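Local coordinates for 3-methylaspartate ammonia-lyase (Citrobacter amalonaticus, PDB 1KKO), which catalyses the reversible, magnesium-dependent anti elimination of ammonia from L-threo-3-methylaspartate to give mesaconate, and belongs to the enolase superfamily, at residues Asn199-Lys203 / Leu204-Gly208; Glu209-Arg212 / Glu213-Trp217; Thr289-Thr292 / Lys293-Arg297. All coordinates share one frame; numbering follows the deposited sequence.

Contact 1: Asn199-Lys203 / Leu204-Gly208; sequences NVEEK and LGFKG
Asn199 and Leu204 join the two ends of a single helical turn, and their short helix illustrates how a chain can start and stop a helix within a few residues. At its start Asn199 is the N-cap: its OD1 accepts from Glu202 N at 2.6 Å with an almost straight bond of 170°. The carbonyl oxygen of the same residue takes two donors, Lys203 N and, at 2.9 Å, Leu204 N. The second of these spans five residues, and so does the bond from Gly205 N to Val200 O, short at 2.6 Å but bent to 137°; together they widen this turn to pi type. Gly205 then leaves the helix with a positive phi, at backbone angles where a CB would press on Leu204 O, and opens a type I turn that ends at Gly208, itself the N-cap of the next helix. A water spans the exit, donating to Glu201 O at 3.2 Å and accepting from Phe206 N at 2.9 Å; it lies in the plane of the Phe206 ring, at its edge.

Glu201 can be followed outward. Its CB points away from residues 204-208; beyond CG the chain bends at chi2 (-58°), which swings CD back, and at the tip OE2 comes to 3.5 Å from Phe206 CB, oblique to the ring. Val200 brings CG1, the branch anti to its backbone nitrogen, to 3.9 Å from Gly205 O.

Lys203 extends away to meet Asn198 and Asp175 with its ammonium. Val200 and Leu204 pack on Thr242 and Ile246 of helix 242-246, and the brief helix itself lies between barrel strand 191-194 and helix 209-225 in the chain.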
loop_
_atom_site.group_PDB
_atom_site.type_symbol
_atom_site.label_atom_id
_atom_site.label_comp_id
_atom_site.label_asym_id
_atom_site.label_seq_id
_atom_site.Cartn_x
_atom_site.Cartn_y
_atom_site.Cartn_z
ATOM N N ASN A 199 -17.710 -18.565 -3.831
ATOM C CA ASN A 199 -18.913 -18.893 -4.610
ATOM C C ASN A 199 -18.879 -20.365 -4.958
ATOM O O ASN A 199 -17.862 -20.862 -5.422
ATOM C CB ASN A 199 -19.000 -18.079 -5.921
ATOM C CG ASN A 199 -20.222 -18.430 -6.739
ATOM O OD1 ASN A 199 -20.222 -19.394 -7.511
ATOM N ND2 ASN A 199 -21.290 -17.658 -6.557
ATOM N N VAL A 200 -20.004 -21.055 -4.775
ATOM C CA VAL A 200 -20.069 -22.466 -5.130
ATOM C C VAL A 200 -20.060 -22.729 -6.641
ATOM O O VAL A 200 -19.228 -23.470 -7.135
ATOM C CB VAL A 200 -21.309 -23.140 -4.522
ATOM C CG1 VAL A 200 -21.468 -24.535 -5.090
ATOM C CG2 VAL A 200 -21.202 -23.195 -3.003
ATOM N N GLU A 201 -20.980 -22.131 -7.381
ATOM C CA GLU A 201 -21.082 -22.484 -8.802
ATOM C C GLU A 201 -19.846 -22.105 -9.611
ATOM O O GLU A 201 -19.360 -22.891 -10.439
ATOM C CB GLU A 201 -22.312 -21.850 -9.445
ATOM C CG GLU A 201 -23.580 -22.689 -9.357
ATOM C CD GLU A 201 -23.445 -24.070 -9.981
ATOM O OE1 GLU A 201 -23.027 -24.179 -11.159
ATOM O OE2 GLU A 201 -23.758 -25.050 -9.287
ATOM N N GLU A 202 -19.303 -20.924 -9.344
ATOM C CA GLU A 202 -18.251 -20.402 -10.207
ATOM C C GLU A 202 -16.836 -20.483 -9.686
ATOM O O GLU A 202 -15.906 -20.387 -10.473
ATOM C CB GLU A 202 -18.545 -18.955 -10.553
ATOM C CG GLU A 202 -19.877 -18.774 -11.262
ATOM C CD GLU A 202 -20.160 -19.848 -12.303
ATOM O OE1 GLU A 202 -19.220 -20.303 -12.995
ATOM O OE2 GLU A 202 -21.337 -20.246 -12.440
ATOM N N LYS A 203 -16.666 -20.634 -8.376
ATOM C CA LYS A 203 -15.322 -20.632 -7.802
ATOM C C LYS A 203 -14.938 -22.012 -7.263
ATOM O O LYS A 203 -13.887 -22.533 -7.583
ATOM C CB LYS A 203 -15.198 -19.499 -6.773
ATOM C CG LYS A 203 -15.328 -18.116 -7.446
ATOM C CD LYS A 203 -15.450 -16.954 -6.472
ATOM C CE LYS A 203 -15.718 -15.639 -7.211
ATOM N NZ LYS A 203 -15.872 -14.497 -6.284
ATOM N N LEU A 204 -15.811 -22.628 -6.478
ATOM C CA LEU A 204 -15.512 -23.957 -5.968
ATOM C C LEU A 204 -15.912 -25.020 -6.977
ATOM O O LEU A 204 -15.180 -25.972 -7.230
ATOM C CB LEU A 204 -16.277 -24.208 -4.672
ATOM C CG LEU A 204 -16.201 -25.622 -4.075
ATOM C CD1 LEU A 204 -14.776 -25.982 -3.665
ATOM C CD2 LEU A 204 -17.140 -25.731 -2.882
ATOM N N GLY A 205 -17.092 -24.823 -7.552
ATOM C CA GLY A 205 -17.693 -25.815 -8.420
ATOM C C GLY A 205 -18.711 -26.583 -7.593
ATOM O O GLY A 205 -18.533 -26.759 -6.389
ATOM N N PHE A 206 -19.780 -27.045 -8.228
ATOM C CA PHE A 206 -20.827 -27.769 -7.508
ATOM C C PHE A 206 -20.329 -29.080 -6.924
ATOM O O PHE A 206 -20.895 -29.587 -5.962
ATOM C CB PHE A 206 -22.064 -27.986 -8.392
ATOM C CG PHE A 206 -21.954 -29.120 -9.394
ATOM C CD1 PHE A 206 -21.308 -28.947 -10.609
ATOM C CD2 PHE A 206 -22.569 -30.336 -9.143
ATOM C CE1 PHE A 206 -21.252 -29.979 -11.541
ATOM C CE2 PHE A 206 -22.519 -31.368 -10.077
ATOM C CZ PHE A 206 -21.853 -31.188 -11.270
ATOM N N LYS A 207 -19.269 -29.618 -7.508
ATOM C CA LYS A 207 -18.662 -30.843 -7.018
ATOM C C LYS A 207 -17.204 -30.616 -6.639
ATOM O O LYS A 207 -16.454 -31.568 -6.453
ATOM C CB LYS A 207 -18.752 -31.937 -8.083
ATOM C CG LYS A 207 -20.172 -32.431 -8.342
ATOM C CD LYS A 207 -21.016 -32.519 -7.072
ATOM C CE LYS A 207 -22.215 -33.446 -7.232
ATOM N NZ LYS A 207 -23.150 -33.402 -6.069
ATOM N N GLY A 208 -16.815 -29.345 -6.546
ATOM C CA GLY A 208 -15.452 -28.991 -6.187
ATOM C C GLY A 208 -14.482 -29.072 -7.348
ATOM O O GLY A 208 -13.270 -28.950 -7.157
HETATM O O HOH W 1 -19.726 -26.059 -10.994
#

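Contact 2: Glu209-Arg212 / Glu213-Trp217; sequences EKLR and EYVRW
Glu209 to Arg212 offer their carbonyl oxygens in turn to the backbone nitrogens of Glu213 to Arg216, four successive i to i+4 bonds of regular alpha-helix. The shortest runs from Tyr214 N to Lys210 O at 2.8 Å. The longest, from Arg216 N to Arg212 O, measures 3.2 Å. On this frame Glu213 runs back over the preceding turn: with CG beside its own backbone N (chi1 -61°), that methylene sits only 3.0 Å from Glu209 O, a tight fit, and the extended chain carries Glu213 OE2 along the same flank to 3.8 Å from this oxygen. The carboxylates of Glu209 and Glu213 stay well separated, Glu209 OE1 accepting from Lys207 N in the turn just ahead of the helix.

The buried flank is mostly apolar. Val215 places CG2 beside its backbone N, where it lies 3.3 Å from Leu211 O and 4.0 Å from Leu211 CD1, the two side chains meeting at a slant. Leu211 CD1 also lies 4.4 Å from Tyr214 CD2, oblique to the ring, so one methyl serves both neighbours. Tyr214 takes a different first torsion from Glu213, CG anti to the backbone N (chi1 179°), which carries the ring off the helix into the protein, where OH is hydrogen-bonded to Arg177 O.

Arg212 and Arg216 point their guanidinium groups to Ser260 and Asp220. Within the TIM barrel the helix lies against the barrel sheet, between helices 179-186 and 251-260: Leu211 and Val215 pack on Ile237 of strand 234-238, Leu211 and Arg212 on Tyr257 of helix 251-260, and Tyr214 and Trp217 on Val181 of helix 179-186.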
loop_
_atom_site.group_PDB
_atom_site.type_symbol
_atom_site.label_atom_id
_atom_site.label_comp_id
_atom_site.label_asym_id
_atom_site.label_seq_id
_atom_site.Cartn_x
_atom_site.Cartn_y
_atom_site.Cartn_z
ATOM N N GLU A 209 -15.010 -29.268 -8.556
ATOM C CA GLU A 209 -14.178 -29.435 -9.741
ATOM C C GLU A 209 -13.435 -28.157 -10.152
ATOM O O GLU A 209 -12.313 -28.224 -10.647
ATOM C CB GLU A 209 -15.020 -29.962 -10.918
ATOM C CG GLU A 209 -15.975 -28.960 -11.564
ATOM C CD GLU A 209 -17.254 -28.724 -10.782
ATOM O OE1 GLU A 209 -17.425 -29.321 -9.707
ATOM O OE2 GLU A 209 -18.092 -27.923 -11.244
ATOM N N LYS A 210 -14.068 -27.005 -9.973
ATOM C CA LYS A 210 -13.412 -25.748 -10.325
ATOM C C LYS A 210 -12.200 -25.518 -9.411
ATOM O O LYS A 210 -11.110 -25.210 -9.882
ATOM C CB LYS A 210 -14.398 -24.583 -10.287
ATOM C CG LYS A 210 -15.360 -24.577 -11.490
ATOM C CD LYS A 210 -16.575 -23.712 -11.261
ATOM C CE LYS A 210 -17.698 -24.051 -12.250
ATOM N NZ LYS A 210 -17.776 -23.081 -13.373
ATOM N N LEU A 211 -12.377 -25.709 -8.109
ATOM C CA LEU A 211 -11.257 -25.538 -7.194
ATOM C C LEU A 211 -10.176 -26.563 -7.500
ATOM O O LEU A 211 -8.992 -26.261 -7.441
ATOM C CB LEU A 211 -11.706 -25.639 -5.741
ATOM C CG LEU A 211 -10.554 -25.588 -4.738
ATOM C CD1 LEU A 211 -9.739 -24.310 -4.894
ATOM C CD2 LEU A 211 -11.110 -25.696 -3.339
ATOM N N ARG A 212 -10.568 -27.786 -7.837
ATOM C CA ARG A 212 -9.586 -28.805 -8.178
ATOM C C ARG A 212 -8.713 -28.339 -9.341
ATOM O O ARG A 212 -7.483 -28.428 -9.295
ATOM C CB ARG A 212 -10.279 -30.107 -8.562
ATOM C CG ARG A 212 -9.306 -31.181 -8.973
ATOM C CD ARG A 212 -9.962 -32.473 -9.404
ATOM N NE ARG A 212 -10.900 -32.905 -8.387
ATOM C CZ ARG A 212 -10.553 -33.420 -7.219
ATOM N NH1 ARG A 212 -9.273 -33.602 -6.906
ATOM N NH2 ARG A 212 -11.496 -33.757 -6.356
ATOM N N GLU A 213 -9.369 -27.823 -10.370
ATOM C CA GLU A 213 -8.688 -27.353 -11.562
ATOM C C GLU A 213 -7.829 -26.129 -11.241
ATOM O O GLU A 213 -6.749 -25.960 -11.800
ATOM C CB GLU A 213 -9.711 -27.084 -12.664
ATOM C CG GLU A 213 -10.456 -28.365 -13.029
ATOM C CD GLU A 213 -11.169 -28.315 -14.362
ATOM O OE1 GLU A 213 -10.556 -27.850 -15.345
ATOM O OE2 GLU A 213 -12.338 -28.766 -14.426
ATOM N N TYR A 214 -8.303 -25.293 -10.323
ATOM C CA TYR A 214 -7.522 -24.133 -9.910
ATOM C C TYR A 214 -6.235 -24.531 -9.174
ATOM O O TYR A 214 -5.172 -23.956 -9.418
ATOM C CB TYR A 214 -8.352 -23.193 -9.042
ATOM C CG TYR A 214 -7.524 -22.008 -8.603
ATOM C CD1 TYR A 214 -7.210 -20.995 -9.501
ATOM C CD2 TYR A 214 -7.004 -21.927 -7.316
ATOM C CE1 TYR A 214 -6.427 -19.931 -9.125
ATOM C CE2 TYR A 214 -6.230 -20.860 -6.934
ATOM C CZ TYR A 214 -5.935 -19.870 -7.842
ATOM O OH TYR A 214 -5.149 -18.808 -7.444
ATOM N N VAL A 215 -6.315 -25.507 -8.270
ATOM C CA VAL A 215 -5.128 -25.924 -7.540
ATOM C C VAL A 215 -4.082 -26.443 -8.518
ATOM O O VAL A 215 -2.889 -26.170 -8.376
ATOM C CB VAL A 215 -5.432 -26.982 -6.465
ATOM C CG1 VAL A 215 -4.160 -27.430 -5.787
ATOM C CG2 VAL A 215 -6.385 -26.420 -5.422
ATOM N N ARG A 216 -4.534 -27.196 -9.517
ATOM C CA ARG A 216 -3.631 -27.736 -10.522
ATOM C C ARG A 216 -3.005 -26.609 -11.335
ATOM O O ARG A 216 -1.803 -26.622 -11.614
ATOM C CB ARG A 216 -4.382 -28.701 -11.443
ATOM C CG ARG A 216 -3.498 -29.370 -12.481
ATOM C CD ARG A 216 -2.380 -30.180 -11.887
ATOM N NE ARG A 216 -1.231 -30.260 -12.777
ATOM C CZ ARG A 216 -0.424 -31.308 -12.863
ATOM N NH1 ARG A 216 -0.631 -32.379 -12.103
ATOM N NH2 ARG A 216 0.594 -31.281 -13.710
ATOM N N TRP A 217 -3.830 -25.640 -11.719
ATOM C CA TRP A 217 -3.344 -24.493 -12.467
ATOM C C TRP A 217 -2.296 -23.761 -11.638
ATOM O O TRP A 217 -1.258 -23.346 -12.144
ATOM C CB TRP A 217 -4.473 -23.529 -12.816
ATOM C CG TRP A 217 -3.938 -22.329 -13.504
ATOM C CD1 TRP A 217 -3.702 -22.192 -14.839
ATOM C CD2 TRP A 217 -3.478 -21.122 -12.892
ATOM N NE1 TRP A 217 -3.155 -20.960 -15.102
ATOM C CE2 TRP A 217 -3.007 -20.282 -13.921
ATOM C CE3 TRP A 217 -3.441 -20.647 -11.576
ATOM C CZ2 TRP A 217 -2.492 -19.009 -13.675
ATOM C CZ3 TRP A 217 -2.929 -19.388 -11.337
ATOM C CH2 TRP A 217 -2.471 -18.581 -12.379
#

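Contact 3: Thr289-Thr292 / Lys293-Arg297; sequences TAIT and KELTR
Ile291 and Leu295 lie on the sheet-facing side of helix 281-298, the helical limb of a beta-alpha-beta crossover in the TIM barrel, which leaves strand 270-273 and returns to the parallel strand 303-306. The unit is a plain example of how a barrel helix divides its surface into an apolar side facing the sheet and a polar side away from it. The two side chains lie next to each other and point the same way, Ile291 CG2 at 4.0 Å from Leu295 CD1. In Leu295 CG stands beside the backbone N (chi1 -76°), which folds it back to 3.4 Å from Ile291 O. Both residues, together with Thr292, pack on Ile304 of strand 303-306, while Ala290 and Ile291 also reach Pro251 at the start of helix 251-260.

Four i to i+4 bonds join Thr289-Thr292 to Lys293-Arg297, among them Leu295 N to Ile291 O at 2.9 Å and Thr296 N to Thr292 O at 3.0 Å. At the margin of the apolar side Thr292 OG1, set beside the backbone N, is within hydrogen-bonding geometry of both Leu288 O, one turn back, and Ser324 O of the loop before strand 327-330; its single proton can serve one at a time or be shared. Lys293, exposed, sets CB 3.5 Å from Thr289 O, and its extended chain leads away from the preceding turn.

Glu294 packs its side chain on Val252 and Ala255 of helix 251-260, and its carboxylate forms a salt bridge with Arg297, three residues on. Arg297 comes side-on with two nitrogens, NE to Glu294 OE1 at 3.0 Å and NH2 to Glu294 OE2 at 2.9 Å, each oxygen met on its syn side though 33° and 24° out of the carboxylate plane.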
loop_
_atom_site.group_PDB
_atom_site.type_symbol
_atom_site.label_atom_id
_atom_site.label_comp_id
_atom_site.label_asym_id
_atom_site.label_seq_id
_atom_site.Cartn_x
_atom_site.Cartn_y
_atom_site.Cartn_z
ATOM N N THR A 289 -13.276 -30.079 14.099
ATOM C CA THR A 289 -12.684 -31.224 14.794
ATOM C C THR A 289 -12.964 -32.504 14.025
ATOM O O THR A 289 -12.084 -33.327 13.812
ATOM C CB THR A 289 -13.241 -31.322 16.221
ATOM O OG1 THR A 289 -12.879 -30.152 16.970
ATOM C CG2 THR A 289 -12.623 -32.496 16.984
ATOM N N ALA A 290 -14.207 -32.660 13.594
ATOM C CA ALA A 290 -14.599 -33.825 12.815
ATOM C C ALA A 290 -13.878 -33.917 11.469
ATOM O O ALA A 290 -13.479 -34.995 11.048
ATOM C CB ALA A 290 -16.097 -33.846 12.626
ATOM N N ILE A 291 -13.700 -32.791 10.775
ATOM C CA ILE A 291 -12.963 -32.822 9.517
ATOM C C ILE A 291 -11.507 -33.224 9.772
ATOM O O ILE A 291 -10.943 -34.026 9.024
ATOM C CB ILE A 291 -13.036 -31.462 8.777
ATOM C CG1 ILE A 291 -14.482 -31.159 8.376
ATOM C CG2 ILE A 291 -12.130 -31.471 7.547
ATOM C CD1 ILE A 291 -14.696 -29.720 7.917
ATOM N N THR A 292 -10.904 -32.640 10.804
ATOM C CA THR A 292 -9.525 -32.942 11.158
ATOM C C THR A 292 -9.381 -34.438 11.450
ATOM O O THR A 292 -8.457 -35.084 10.952
ATOM C CB THR A 292 -9.125 -32.089 12.367
ATOM O OG1 THR A 292 -9.152 -30.701 11.996
ATOM C CG2 THR A 292 -7.669 -32.334 12.779
ATOM N N LYS A 293 -10.320 -34.980 12.221
ATOM C CA LYS A 293 -10.314 -36.407 12.553
ATOM C C LYS A 293 -10.299 -37.259 11.292
ATOM O O LYS A 293 -9.518 -38.211 11.176
ATOM C CB LYS A 293 -11.544 -36.758 13.390
ATOM C CG LYS A 293 -11.544 -38.183 13.936
ATOM C CD LYS A 293 -12.882 -38.554 14.561
ATOM C CE LYS A 293 -12.858 -39.961 15.139
ATOM N NZ LYS A 293 -14.218 -40.440 15.503
ATOM N N GLU A 294 -11.166 -36.946 10.336
ATOM C CA GLU A 294 -11.213 -37.728 9.105
ATOM C C GLU A 294 -9.961 -37.550 8.231
ATOM O O GLU A 294 -9.503 -38.508 7.607
ATOM C CB GLU A 294 -12.493 -37.439 8.315
ATOM C CG GLU A 294 -12.642 -38.234 7.025
ATOM C CD GLU A 294 -12.860 -39.728 7.224
ATOM O OE1 GLU A 294 -13.002 -40.188 8.377
ATOM O OE2 GLU A 294 -12.886 -40.444 6.202
ATOM N N LEU A 295 -9.399 -36.341 8.182
ATOM C CA LEU A 295 -8.181 -36.112 7.403
ATOM C C LEU A 295 -7.062 -37.017 7.906
ATOM O O LEU A 295 -6.331 -37.634 7.121
ATOM C CB LEU A 295 -7.758 -34.645 7.485
ATOM C CG LEU A 295 -8.592 -33.695 6.623
ATOM C CD1 LEU A 295 -8.214 -32.250 6.912
ATOM C CD2 LEU A 295 -8.418 -33.999 5.160
ATOM N N THR A 296 -6.940 -37.072 9.223
ATOM C CA THR A 296 -5.965 -37.933 9.875
ATOM C C THR A 296 -6.238 -39.395 9.535
ATOM O O THR A 296 -5.333 -40.131 9.141
ATOM C CB THR A 296 -6.037 -37.718 11.380
ATOM O OG1 THR A 296 -5.621 -36.381 11.701
ATOM C CG2 THR A 296 -5.040 -38.616 12.107
ATOM N N ARG A 297 -7.493 -39.814 9.656
ATOM C CA ARG A 297 -7.841 -41.199 9.344
ATOM C C ARG A 297 -7.385 -41.579 7.942
ATOM O O ARG A 297 -6.910 -42.690 7.716
ATOM C CB ARG A 297 -9.344 -41.432 9.472
ATOM C CG ARG A 297 -9.705 -42.913 9.529
ATOM C CD ARG A 297 -11.186 -43.183 9.455
ATOM N NE ARG A 297 -11.720 -42.843 8.140
ATOM C CZ ARG A 297 -11.535 -43.564 7.047
ATOM N NH1 ARG A 297 -10.837 -44.695 7.100
ATOM N NH2 ARG A 297 -12.060 -43.163 5.895
#

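From the N terminus the three contacts come in series; none nests in or crosses another. Contact 1 closes the brief helix after barrel strand 191-194 and the turn behind it, and contact 2 opens at once as the first turns of helix 209-225, which leads to strand 234-238. These two touch: Leu204 O lies 2.9 Å from Leu211 N, probably hydrogen-bonded, and Glu202 OE1 pairs with Lys210 NZ in a salt bridge, fastening one helix to the next. Contact 3 lies two barrel strands further on, in helix 281-298, its nearest atoms about 12 Å from either. Helix 251-260 packs against both contacts 2 and 3.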